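Local coordinates for Mgp-operon protein 3 (Mycoplasma pneumoniae, PDB 6RJ1) that probably serves in host-cell adhesion as the N-terminal, extracellular domain of the P40/P90 adhesin of the human pathogen Mycoplasma pneumoniae, at residues L577-L585 with N597-N606; R181-V190 with N212-K222. All blocks are in the same frame, centred on the assembly; numbering follows the deposited sequence.

Contact 1. Residues L577-L585 with N597-N606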
ATOM      1  N   LEU A 577     -15.370   4.846 -12.560  1.00 56.77           N
ATOM      2  CA  LEU A 577     -16.180   3.648 -12.713  1.00 56.06           C
ATOM      3  C   LEU A 577     -15.630   2.527 -11.850  1.00 60.32           C
ATOM      4  O   LEU A 577     -14.622   1.900 -12.187  1.00 59.14           O
ATOM      5  CB  LEU A 577     -16.312   3.252 -14.192  1.00 56.09           C
ATOM      6  CG  LEU A 577     -16.845   4.339 -15.120  1.00 60.48           C
ATOM      7  CD1 LEU A 577     -16.375   4.127 -16.517  1.00 61.10           C
ATOM      8  CD2 LEU A 577     -18.339   4.422 -15.062  1.00 61.58           C
ATOM      9  N   ALA A 578     -16.279   2.329 -10.689  1.00 57.64           N
ATOM     10  CA  ALA A 578     -15.914   1.360  -9.660  1.00 57.25           C
ATOM     11  C   ALA A 578     -17.167   0.830  -8.990  1.00 60.23           C
ATOM     12  O   ALA A 578     -18.150   1.557  -8.863  1.00 61.24           O
ATOM     13  CB  ALA A 578     -15.029   2.030  -8.621  1.00 58.23           C
ATOM     14  N   TRP A 579     -17.140  -0.428  -8.545  1.00 54.38           N
ATOM     15  CA  TRP A 579     -18.293  -1.036  -7.886  1.00 53.46           C
ATOM     16  C   TRP A 579     -17.871  -2.099  -6.878  1.00 61.16           C
ATOM     17  O   TRP A 579     -16.766  -2.652  -6.980  1.00 62.94           O
ATOM     18  CB  TRP A 579     -19.266  -1.628  -8.924  1.00 51.05           C
ATOM     19  CG  TRP A 579     -18.624  -2.655  -9.807  1.00 50.80           C
ATOM     20  CD1 TRP A 579     -18.474  -3.985  -9.542  1.00 53.25           C
ATOM     21  CD2 TRP A 579     -17.958  -2.413 -11.054  1.00 50.18           C
ATOM     22  NE1 TRP A 579     -17.749  -4.584 -10.542  1.00 52.27           N
ATOM     23  CE2 TRP A 579     -17.420  -3.643 -11.486  1.00 53.46           C
ATOM     24  CE3 TRP A 579     -17.751  -1.268 -11.846  1.00 50.80           C
ATOM     25  CZ2 TRP A 579     -16.726  -3.771 -12.696  1.00 52.23           C
ATOM     26  CZ3 TRP A 579     -17.025  -1.389 -13.020  1.00 51.33           C
ATOM     27  CH2 TRP A 579     -16.550  -2.632 -13.451  1.00 51.77           C
ATOM     28  N   SER A 580     -18.771  -2.403  -5.926  1.00 58.13           N
ATOM     29  CA  SER A 580     -18.594  -3.417  -4.891  1.00 58.64           C
ATOM     30  C   SER A 580     -18.533  -4.815  -5.531  1.00 62.75           C
ATOM     31  O   SER A 580     -19.393  -5.156  -6.362  1.00 62.58           O
ATOM     32  CB  SER A 580     -19.756  -3.348  -3.902  1.00 63.20           C
ATOM     33  OG  SER A 580     -19.784  -4.475  -3.040  1.00 74.83           O
ATOM     34  N   THR A 581     -17.516  -5.608  -5.150  1.00 58.10           N
ATOM     35  CA  THR A 581     -17.325  -6.966  -5.671  1.00 57.74           C
ATOM     36  C   THR A 581     -17.530  -8.033  -4.598  1.00 61.32           C
ATOM     37  O   THR A 581     -16.990  -9.133  -4.717  1.00 60.75           O
ATOM     38  CB  THR A 581     -15.970  -7.106  -6.344  1.00 63.70           C
ATOM     39  OG1 THR A 581     -14.942  -6.840  -5.392  1.00 61.25           O
ATOM     40  CG2 THR A 581     -15.836  -6.240  -7.573  1.00 63.54           C
ATOM     41  N   THR A 582     -18.317  -7.714  -3.562  1.00 57.71           N
ATOM     42  CA  THR A 582     -18.599  -8.630  -2.462  1.00 57.95           C
ATOM     43  C   THR A 582     -19.413  -9.821  -2.960  1.00 64.98           C
ATOM     44  O   THR A 582     -20.376  -9.636  -3.702  1.00 65.25           O
ATOM     45  CB  THR A 582     -19.269  -7.867  -1.309  1.00 58.96           C
ATOM     46  OG1 THR A 582     -18.414  -6.784  -0.940  1.00 60.04           O
ATOM     47  CG2 THR A 582     -19.548  -8.745  -0.094  1.00 53.02           C
ATOM     48  N   ALA A 583     -19.010 -11.038  -2.558  1.00 62.90           N
ATOM     49  CA  ALA A 583     -19.673 -12.295  -2.894  1.00 62.83           C
ATOM     50  C   ALA A 583     -21.134 -12.238  -2.461  1.00 69.89           C
ATOM     51  O   ALA A 583     -21.433 -11.709  -1.390  1.00 69.87           O
ATOM     52  CB  ALA A 583     -18.972 -13.445  -2.190  1.00 63.21           C
ATOM     53  N   GLY A 584     -22.020 -12.770  -3.300  1.00 68.45           N
ATOM     54  CA  GLY A 584     -23.460 -12.797  -3.054  1.00 69.38           C
ATOM     55  C   GLY A 584     -23.871 -13.518  -1.784  1.00 75.36           C
ATOM     56  O   GLY A 584     -23.116 -14.345  -1.263  1.00 74.44           O
ATOM     57  N   LEU A 585     -25.075 -13.201  -1.271  1.00 73.54           N
ATOM     58  CA  LEU A 585     -25.620 -13.812  -0.055  1.00 74.03           C
ATOM     59  C   LEU A 585     -25.839 -15.318  -0.218  1.00 80.79           C
ATOM     60  O   LEU A 585     -25.713 -16.076   0.743  1.00 81.32           O
ATOM     61  CB  LEU A 585     -26.930 -13.127   0.360  1.00 73.69           C
ATOM     62  CG  LEU A 585     -26.804 -11.740   0.981  1.00 78.18           C
ATOM     63  CD1 LEU A 585     -28.150 -11.054   1.046  1.00 77.95           C
ATOM     64  CD2 LEU A 585     -26.192 -11.799   2.368  1.00 81.46           C
ATOM     65  N   ASN A 597     -17.052 -16.506  -6.341  1.00 63.97           N
ATOM     66  CA  ASN A 597     -18.430 -16.044  -6.561  1.00 63.39           C
ATOM     67  C   ASN A 597     -18.458 -14.931  -7.595  1.00 67.23           C
ATOM     68  O   ASN A 597     -17.633 -14.029  -7.573  1.00 66.81           O
ATOM     69  CB  ASN A 597     -19.107 -15.621  -5.266  1.00 63.47           C
ATOM     70  CG  ASN A 597     -20.564 -15.277  -5.442  1.00 76.15           C
ATOM     71  OD1 ASN A 597     -20.930 -14.115  -5.555  1.00 71.69           O
ATOM     72  ND2 ASN A 597     -21.431 -16.277  -5.462  1.00 64.21           N
ATOM     73  N   THR A 598     -19.385 -15.035  -8.529  1.00 64.73           N
ATOM     74  CA  THR A 598     -19.535 -14.175  -9.702  1.00 63.72           C
ATOM     75  C   THR A 598     -20.067 -12.742  -9.384  1.00 66.04           C
ATOM     76  O   THR A 598     -19.890 -11.860 -10.222  1.00 65.15           O
ATOM     77  CB  THR A 598     -20.364 -14.977 -10.706  1.00 70.90           C
ATOM     78  OG1 THR A 598     -19.466 -15.519 -11.663  1.00 70.45           O
ATOM     79  CG2 THR A 598     -21.501 -14.203 -11.364  1.00 73.24           C
ATOM     80  N   ALA A 599     -20.655 -12.497  -8.194  1.00 62.70           N
ATOM     81  CA  ALA A 599     -21.205 -11.179  -7.847  1.00 62.25           C
ATOM     82  C   ALA A 599     -20.222 -10.024  -8.038  1.00 65.43           C
ATOM     83  O   ALA A 599     -19.214  -9.927  -7.328  1.00 65.26           O
ATOM     84  CB  ALA A 599     -21.775 -11.177  -6.437  1.00 62.85           C
ATOM     85  N   GLY A 600     -20.510  -9.203  -9.048  1.00 60.11           N
ATOM     86  CA  GLY A 600     -19.740  -8.015  -9.398  1.00 58.22           C
ATOM     87  C   GLY A 600     -18.514  -8.239 -10.256  1.00 58.78           C
ATOM     88  O   GLY A 600     -17.686  -7.336 -10.369  1.00 58.27           O
ATOM     89  N   LEU A 601     -18.389  -9.430 -10.882  1.00 53.19           N
ATOM     90  CA  LEU A 601     -17.251  -9.804 -11.719  1.00 52.23           C
ATOM     91  C   LEU A 601     -16.987  -8.838 -12.861  1.00 57.86           C
ATOM     92  O   LEU A 601     -15.850  -8.383 -13.027  1.00 57.64           O
ATOM     93  CB  LEU A 601     -17.384 -11.254 -12.238  1.00 51.67           C
ATOM     94  CG  LEU A 601     -16.239 -11.823 -13.105  1.00 55.60           C
ATOM     95  CD1 LEU A 601     -14.896 -11.790 -12.373  1.00 55.41           C
ATOM     96  CD2 LEU A 601     -16.555 -13.238 -13.568  1.00 56.53           C
ATOM     97  N   ASN A 602     -18.035  -8.527 -13.642  1.00 54.39           N
ATOM     98  CA  ASN A 602     -17.914  -7.659 -14.806  1.00 53.73           C
ATOM     99  C   ASN A 602     -18.496  -6.255 -14.620  1.00 57.75           C
ATOM    100  O   ASN A 602     -18.155  -5.365 -15.389  1.00 58.72           O
ATOM    101  CB  ASN A 602     -18.521  -8.342 -16.026  1.00 52.94           C
ATOM    102  CG  ASN A 602     -17.951  -9.707 -16.312  1.00 73.32           C
ATOM    103  OD1 ASN A 602     -16.750  -9.874 -16.607  1.00 66.99           O
ATOM    104  ND2 ASN A 602     -18.813 -10.712 -16.238  1.00 62.30           N
ATOM    105  N   GLY A 603     -19.359  -6.071 -13.623  1.00 52.43           N
ATOM    106  CA  GLY A 603     -20.005  -4.789 -13.370  1.00 51.49           C
ATOM    107  C   GLY A 603     -20.758  -4.749 -12.061  1.00 55.79           C
ATOM    108  O   GLY A 603     -20.715  -5.719 -11.299  1.00 54.17           O
ATOM    109  N   PRO A 604     -21.474  -3.640 -11.770  1.00 54.06           N
ATOM    110  CA  PRO A 604     -22.188  -3.538 -10.478  1.00 54.42           C
ATOM    111  C   PRO A 604     -23.320  -4.553 -10.256  1.00 61.31           C
ATOM    112  O   PRO A 604     -23.862  -5.109 -11.213  1.00 61.58           O
ATOM    113  CB  PRO A 604     -22.708  -2.093 -10.466  1.00 55.66           C
ATOM    114  CG  PRO A 604     -21.975  -1.386 -11.533  1.00 59.83           C
ATOM    115  CD  PRO A 604     -21.620  -2.406 -12.563  1.00 55.44           C
ATOM    116  N   ILE A 605     -23.656  -4.804  -8.975  1.00 59.05           N
ATOM    117  CA  ILE A 605     -24.716  -5.722  -8.538  1.00 59.55           C
ATOM    118  C   ILE A 605     -25.205  -5.375  -7.124  1.00 64.75           C
ATOM    119  O   ILE A 605     -26.404  -5.410  -6.861  1.00 64.79           O
ATOM    120  CB  ILE A 605     -24.323  -7.237  -8.688  1.00 62.82           C
ATOM    121  CG1 ILE A 605     -25.572  -8.164  -8.616  1.00 63.10           C
ATOM    122  CG2 ILE A 605     -23.214  -7.674  -7.704  1.00 62.00           C
ATOM    123  CD1 ILE A 605     -25.470  -9.452  -9.365  1.00 61.24           C
ATOM    124  N   ASN A 606     -24.271  -5.058  -6.225  1.00 62.62           N
ATOM    125  CA  ASN A 606     -24.542  -4.760  -4.826  1.00 62.79           C
ATOM    126  C   ASN A 606     -25.101  -3.367  -4.600  1.00 68.80           C
ATOM    127  O   ASN A 606     -24.794  -2.421  -5.326  1.00 68.61           O
ATOM    128  CB  ASN A 606     -23.298  -5.017  -3.961  1.00 60.96           C
ATOM    129  CG  ASN A 606     -22.834  -6.456  -3.984  1.00 73.79           C
ATOM    130  OD1 ASN A 606     -23.603  -7.391  -4.221  1.00 66.62           O
ATOM    131  ND2 ASN A 606     -21.559  -6.671  -3.742  1.00 67.14           N
TER
HETATM  132  O   HOH W   1     -21.662  -3.888  -7.033  1.00 50.56           O
HETATM  133  O   HOH W   2     -21.743  -1.229  -6.492  1.00 63.84           O
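The indole of Trp579 lies with one face on the backbone of Gly603 and Pro604. Gly603 CA stands 3.3 Å above the ring plane, displaced toward the rim, and its distance of 3.7 Å from the centroid of the five-membered ring marks a CH-pi contact; Pro604 CD makes a longer one over the same ring. The pyrrolidine also meets the root of the tryptophan, Pro604 CG lying 3.8 Å from Trp579 CB, and the two side chains cross at about a right angle. At the indole edge, Trp579 NE1 donates to Gly600 O at 2.8 Å, an acceptor only 8° out of the ring plane. Face packing and edge bond together fix the tilt and the rotation of the ring. Gly600 follows Ala599 in the type II turn from Thr598 to Leu601, where its positive phi suits a glycine.

Asn606 reaches segment 577-585 with its amide nitrogen. Asn606 ND2 gives one hydrogen to Ser580 OG at 2.9 Å and the other to Thr582 O at 3.2 Å, both acceptors lying nearly in the amide plane and both bonds almost straight. Asp671 also binds Ser580 OG, while Asn606 OD1 accepts from the backbone N of Thr619.

Asn597, its CG anti to the backbone N (chi1 -174°), presents OD1 to Gly584 N at 2.8 Å. Ala599 N reaches the same oxygen from the opposite face, closing an Asx turn. A water donates to Ser580 O and accepts from Ile605 N, joining the two segments. In this buried pairing of two irregular loops, side-chain amides, an indole N-H and water thus bind mostly backbone groups that no regular strand pairing serves, with Ser580 OG as the exception.

Contact 2. Residues R181-V190 with N212-K222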
ATOM      1  N   ARG A 181     -16.959  10.461  -1.463  1.00 63.46           N
ATOM      2  CA  ARG A 181     -17.222  11.057  -2.774  1.00 63.47           C
ATOM      3  C   ARG A 181     -18.679  10.774  -3.136  1.00 68.77           C
ATOM      4  O   ARG A 181     -19.143   9.654  -2.919  1.00 68.93           O
ATOM      5  CB  ARG A 181     -16.289  10.408  -3.822  1.00 63.14           C
ATOM      6  CG  ARG A 181     -15.146  11.274  -4.373  1.00 72.33           C
ATOM      7  CD  ARG A 181     -14.191  11.891  -3.356  1.00 74.51           C
ATOM      8  NE  ARG A 181     -13.308  10.943  -2.676  1.00 74.54           N
ATOM      9  CZ  ARG A 181     -11.982  10.920  -2.814  1.00 86.83           C
ATOM     10  NH1 ARG A 181     -11.253  10.064  -2.118  1.00 64.68           N
ATOM     11  NH2 ARG A 181     -11.379  11.760  -3.645  1.00 78.39           N
ATOM     12  N   VAL A 182     -19.400  11.765  -3.703  1.00 65.98           N
ATOM     13  CA  VAL A 182     -20.801  11.602  -4.117  1.00 66.18           C
ATOM     14  C   VAL A 182     -20.941  10.419  -5.086  1.00 71.34           C
ATOM     15  O   VAL A 182     -20.145  10.276  -6.014  1.00 70.97           O
ATOM     16  CB  VAL A 182     -21.452  12.914  -4.647  1.00 69.38           C
ATOM     17  CG1 VAL A 182     -22.883  12.675  -5.128  1.00 68.38           C
ATOM     18  CG2 VAL A 182     -21.429  14.003  -3.573  1.00 69.27           C
ATOM     19  N   ASN A 183     -21.908   9.535  -4.802  1.00 68.49           N
ATOM     20  CA  ASN A 183     -22.194   8.339  -5.586  1.00 67.75           C
ATOM     21  C   ASN A 183     -22.409   8.623  -7.063  1.00 69.47           C
ATOM     22  O   ASN A 183     -23.049   9.613  -7.432  1.00 68.12           O
ATOM     23  CB  ASN A 183     -23.434   7.628  -5.044  1.00 66.74           C
ATOM     24  CG  ASN A 183     -23.179   6.538  -4.053  1.00 78.15           C
ATOM     25  OD1 ASN A 183     -22.099   5.930  -3.981  1.00 71.14           O
ATOM     26  ND2 ASN A 183     -24.204   6.248  -3.286  1.00 73.40           N
ATOM     27  N   GLY A 184     -21.893   7.719  -7.883  1.00 65.11           N
ATOM     28  CA  GLY A 184     -22.073   7.744  -9.320  1.00 64.69           C
ATOM     29  C   GLY A 184     -23.482   7.318  -9.688  1.00 69.00           C
ATOM     30  O   GLY A 184     -24.279   6.943  -8.819  1.00 70.08           O
ATOM     31  N   VAL A 185     -23.797   7.386 -10.977  1.00 63.63           N
ATOM     32  CA  VAL A 185     -25.093   7.040 -11.548  1.00 62.72           C
ATOM     33  C   VAL A 185     -25.393   5.523 -11.409  1.00 65.55           C
ATOM     34  O   VAL A 185     -24.460   4.730 -11.409  1.00 65.78           O
ATOM     35  CB  VAL A 185     -25.112   7.584 -13.004  1.00 66.57           C
ATOM     36  CG1 VAL A 185     -25.995   6.773 -13.934  1.00 66.37           C
ATOM     37  CG2 VAL A 185     -25.524   9.049 -13.019  1.00 66.57           C
ATOM     38  N   ALA A 186     -26.679   5.134 -11.220  1.00 60.31           N
ATOM     39  CA  ALA A 186     -27.107   3.737 -11.096  1.00 59.24           C
ATOM     40  C   ALA A 186     -26.938   3.027 -12.436  1.00 63.35           C
ATOM     41  O   ALA A 186     -27.062   3.675 -13.472  1.00 64.59           O
ATOM     42  CB  ALA A 186     -28.558   3.680 -10.666  1.00 59.70           C
ATOM     43  N   GLN A 187     -26.675   1.713 -12.438  1.00 59.06           N
ATOM     44  CA  GLN A 187     -26.467   1.009 -13.706  1.00 58.70           C
ATOM     45  C   GLN A 187     -27.715   0.969 -14.621  1.00 62.82           C
ATOM     46  O   GLN A 187     -27.520   0.923 -15.830  1.00 61.66           O
ATOM     47  CB  GLN A 187     -25.838  -0.385 -13.520  1.00 59.54           C
ATOM     48  CG  GLN A 187     -26.668  -1.444 -12.826  1.00 58.88           C
ATOM     49  CD  GLN A 187     -26.004  -2.805 -12.897  1.00 69.69           C
ATOM     50  OE1 GLN A 187     -25.041  -3.049 -13.650  1.00 59.16           O
ATOM     51  NE2 GLN A 187     -26.508  -3.734 -12.106  1.00 60.97           N
ATOM     52  N   ASP A 188     -28.963   1.090 -14.087  1.00 62.01           N
ATOM     53  CA  ASP A 188     -30.171   1.112 -14.949  1.00 62.81           C
ATOM     54  C   ASP A 188     -30.249   2.374 -15.807  1.00 66.22           C
ATOM     55  O   ASP A 188     -30.716   2.305 -16.939  1.00 65.82           O
ATOM     56  CB  ASP A 188     -31.481   0.885 -14.161  1.00 65.44           C
ATOM     57  CG  ASP A 188     -31.838   1.901 -13.077  1.00 78.07           C
ATOM     58  OD1 ASP A 188     -30.945   2.680 -12.664  1.00 79.02           O
ATOM     59  OD2 ASP A 188     -33.003   1.897 -12.624  1.00 82.64           O
ATOM     60  N   THR A 189     -29.754   3.513 -15.278  1.00 63.59           N
ATOM     61  CA  THR A 189     -29.691   4.807 -15.972  1.00 63.59           C
ATOM     62  C   THR A 189     -28.623   4.731 -17.073  1.00 66.73           C
ATOM     63  O   THR A 189     -28.841   5.236 -18.168  1.00 66.54           O
ATOM     64  CB  THR A 189     -29.418   5.944 -14.959  1.00 74.58           C
ATOM     65  OG1 THR A 189     -30.441   5.947 -13.962  1.00 80.95           O
ATOM     66  CG2 THR A 189     -29.345   7.321 -15.611  1.00 71.61           C
ATOM     67  N   VAL A 190     -27.481   4.086 -16.780  1.00 62.69           N
ATOM     68  CA  VAL A 190     -26.377   3.920 -17.728  1.00 62.20           C
ATOM     69  C   VAL A 190     -26.820   3.202 -19.016  1.00 67.14           C
ATOM     70  O   VAL A 190     -26.526   3.683 -20.113  1.00 68.10           O
ATOM     71  CB  VAL A 190     -25.145   3.236 -17.063  1.00 64.78           C
ATOM     72  CG1 VAL A 190     -24.118   2.771 -18.095  1.00 64.05           C
ATOM     73  CG2 VAL A 190     -24.495   4.153 -16.034  1.00 64.26           C
ATOM     74  N   ASN A 212     -29.941  -9.952 -13.413  1.00 61.58           N
ATOM     75  CA  ASN A 212     -29.259  -9.017 -12.515  1.00 61.00           C
ATOM     76  C   ASN A 212     -30.323  -8.320 -11.676  1.00 66.24           C
ATOM     77  O   ASN A 212     -31.199  -7.656 -12.238  1.00 65.27           O
ATOM     78  CB  ASN A 212     -28.404  -8.010 -13.273  1.00 60.55           C
ATOM     79  CG  ASN A 212     -27.460  -7.226 -12.396  1.00 72.91           C
ATOM     80  OD1 ASN A 212     -27.867  -6.432 -11.541  1.00 66.61           O
ATOM     81  ND2 ASN A 212     -26.173  -7.418 -12.601  1.00 61.31           N
ATOM     82  N   PRO A 213     -30.307  -8.515 -10.333  1.00 64.10           N
ATOM     83  CA  PRO A 213     -31.352  -7.915  -9.492  1.00 64.01           C
ATOM     84  C   PRO A 213     -31.048  -6.502  -8.969  1.00 70.15           C
ATOM     85  O   PRO A 213     -31.822  -5.987  -8.164  1.00 70.72           O
ATOM     86  CB  PRO A 213     -31.444  -8.915  -8.342  1.00 65.07           C
ATOM     87  CG  PRO A 213     -30.051  -9.388  -8.174  1.00 69.07           C
ATOM     88  CD  PRO A 213     -29.362  -9.301  -9.511  1.00 64.93           C
ATOM     89  N   GLY A 214     -29.939  -5.899  -9.405  1.00 66.49           N
ATOM     90  CA  GLY A 214     -29.533  -4.586  -8.923  1.00 65.86           C
ATOM     91  C   GLY A 214     -29.535  -3.467  -9.940  1.00 68.36           C
ATOM     92  O   GLY A 214     -28.457  -2.971 -10.282  1.00 67.81           O
ATOM     93  N   PRO A 215     -30.720  -2.978 -10.393  1.00 63.46           N
ATOM     94  CA  PRO A 215     -30.723  -1.854 -11.350  1.00 62.64           C
ATOM     95  C   PRO A 215     -30.182  -0.558 -10.743  1.00 65.62           C
ATOM     96  O   PRO A 215     -29.643   0.279 -11.465  1.00 65.04           O
ATOM     97  CB  PRO A 215     -32.205  -1.713 -11.722  1.00 63.79           C
ATOM     98  CG  PRO A 215     -32.947  -2.295 -10.593  1.00 67.55           C
ATOM     99  CD  PRO A 215     -32.101  -3.409 -10.078  1.00 63.68           C
ATOM    100  N   LYS A 216     -30.320  -0.416  -9.412  1.00 61.60           N
ATOM    101  CA  LYS A 216     -29.903   0.755  -8.647  1.00 60.95           C
ATOM    102  C   LYS A 216     -28.458   0.683  -8.151  1.00 63.29           C
ATOM    103  O   LYS A 216     -28.017   1.606  -7.462  1.00 63.06           O
ATOM    104  CB  LYS A 216     -30.887   1.045  -7.485  1.00 62.41           C
ATOM    105  CG  LYS A 216     -32.342   1.262  -7.909  1.00 70.26           C
ATOM    106  CD  LYS A 216     -32.560   2.408  -8.907  1.00 78.31           C
ATOM    107  CE  LYS A 216     -33.993   2.418  -9.399  1.00 84.35           C
ATOM    108  NZ  LYS A 216     -34.205   3.432 -10.462  1.00 90.11           N
ATOM    109  N   ALA A 217     -27.713  -0.379  -8.521  1.00 59.18           N
ATOM    110  CA  ALA A 217     -26.307  -0.544  -8.138  1.00 58.98           C
ATOM    111  C   ALA A 217     -25.444   0.579  -8.729  1.00 63.38           C
ATOM    112  O   ALA A 217     -25.496   0.841  -9.933  1.00 63.22           O
ATOM    113  CB  ALA A 217     -25.791  -1.904  -8.577  1.00 59.59           C
ATOM    114  N   VAL A 218     -24.713   1.285  -7.853  1.00 60.00           N
ATOM    115  CA  VAL A 218     -23.883   2.441  -8.197  1.00 59.09           C
ATOM    116  C   VAL A 218     -22.660   2.023  -9.018  1.00 64.23           C
ATOM    117  O   VAL A 218     -21.939   1.098  -8.646  1.00 64.33           O
ATOM    118  CB  VAL A 218     -23.530   3.291  -6.943  1.00 61.43           C
ATOM    119  CG1 VAL A 218     -22.656   4.477  -7.307  1.00 60.88           C
ATOM    120  CG2 VAL A 218     -24.798   3.769  -6.227  1.00 60.59           C
ATOM    121  N   THR A 219     -22.461   2.709 -10.159  1.00 61.16           N
ATOM    122  CA  THR A 219     -21.393   2.486 -11.136  1.00 60.24           C
ATOM    123  C   THR A 219     -20.041   3.128 -10.767  1.00 63.49           C
ATOM    124  O   THR A 219     -19.033   2.846 -11.425  1.00 63.43           O
ATOM    125  CB  THR A 219     -21.852   2.940 -12.524  1.00 65.76           C
ATOM    126  OG1 THR A 219     -22.060   4.355 -12.516  1.00 63.25           O
ATOM    127  CG2 THR A 219     -23.094   2.218 -12.996  1.00 62.97           C
ATOM    128  N   GLY A 220     -20.024   3.973  -9.739  1.00 58.49           N
ATOM    129  CA  GLY A 220     -18.797   4.626  -9.312  1.00 57.93           C
ATOM    130  C   GLY A 220     -18.984   5.828  -8.421  1.00 62.39           C
ATOM    131  O   GLY A 220     -19.884   5.855  -7.578  1.00 63.28           O
ATOM    132  N   PHE A 221     -18.098   6.816  -8.571  1.00 57.01           N
ATOM    133  CA  PHE A 221     -18.126   8.025  -7.758  1.00 55.58           C
ATOM    134  C   PHE A 221     -17.763   9.263  -8.572  1.00 58.06           C
ATOM    135  O   PHE A 221     -16.920   9.194  -9.470  1.00 56.37           O
ATOM    136  CB  PHE A 221     -17.242   7.871  -6.491  1.00 56.73           C
ATOM    137  CG  PHE A 221     -15.781   7.560  -6.729  1.00 57.42           C
ATOM    138  CD1 PHE A 221     -15.347   6.248  -6.875  1.00 60.96           C
ATOM    139  CD2 PHE A 221     -14.831   8.575  -6.752  1.00 58.25           C
ATOM    140  CE1 PHE A 221     -13.985   5.956  -7.072  1.00 61.66           C
ATOM    141  CE2 PHE A 221     -13.474   8.287  -6.945  1.00 61.24           C
ATOM    142  CZ  PHE A 221     -13.057   6.978  -7.105  1.00 59.79           C
ATOM    143  N   LYS A 222     -18.422  10.392  -8.249  1.00 54.86           N
ATOM    144  CA  LYS A 222     -18.231  11.697  -8.874  1.00 54.73           C
ATOM    145  C   LYS A 222     -16.806  12.234  -8.639  1.00 61.09           C
ATOM    146  O   LYS A 222     -16.291  12.172  -7.516  1.00 59.61           O
ATOM    147  CB  LYS A 222     -19.281  12.686  -8.359  1.00 56.24           C
ATOM    148  CG  LYS A 222     -20.695  12.380  -8.828  1.00 67.50           C
ATOM    149  CD  LYS A 222     -21.598  13.590  -8.686  1.00 81.87           C
ATOM    150  CE  LYS A 222     -22.977  13.339  -9.257  1.00 98.16           C
ATOM    151  NZ  LYS A 222     -23.902  14.477  -8.998  1.00105.60           N
TER
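Asn183 with Phe221 and Ala186 with Val218 form two isolated beta bridges, which join the approach to helix 187-192 to the run entering the short strand 220-222. The packing is close around Thr219. Its hydroxyl, placed between the backbone N and the carbonyl carbon (chi1 65°), turns back to Val185 O at 2.7 Å, and Thr219 N donates to that same oxygen, so both bonds grip one carbonyl. The methyl Thr219 CG2 lies 3.7 Å from Gln187 CA and also meets Val190 CG2. Gly184 N donates to Gly220 O from above the carbonyl plane.

At the start of the helix, Gln187 N reaches Ala217 O at 2.9 Å and Asp188 N reaches Pro215 O at 2.8 Å, so carbonyls of the opposing loop receive N-H groups of the first turn. Gln187 NE2 donates to Gly214 O from above the carbonyl plane, while Ala217 N reaches the opposite face of Gly214 O. Arg181 runs alongside Phe221, with Arg181 CG 3.6 Å from Phe221 CD2; Arg181 NE donates to Leu179 O, while NH1 forms a salt bridge with Glu167 and the group makes a cation-pi contact with Tyr662.

Both ends are looser and more open to solvent. Lys222, an exposed residue, lays its extended chain beside Val182, and their nearest side-chain carbons, Val182 CG1 and Lys222 CD, are 3.9 Å apart. Lys216, also exposed, bends at chi2 to bring its amine to the helix. In the resulting salt bridge, Lys216 NZ meets the syn lone pair of Asp188 OD2 at 2.9 Å.

How the contacts relate
Contact 1 is the more deeply buried: none of its touching residues is exposed, whereas contact 2 ranges from buried Thr219 to exposed Lys216 and Lys222. Their chemistry follows suit. Contact 1 relies on an indole, asparagine amides and a bridging water between irregular loops; contact 2 relies more on backbone bonds and places its one salt bridge at an exposed lysine. The two adjoin, with centres about 12 Å apart, and Pro604 CB packs on Ala217 CB at 3.6 Å. A weak hydrogen bond also runs from Gln187 NE2 to Pro604 O. Both border the same sheet, since strand 220-222 pairs antiparallel with strand 575-577, whose last residue begins segment 577-585.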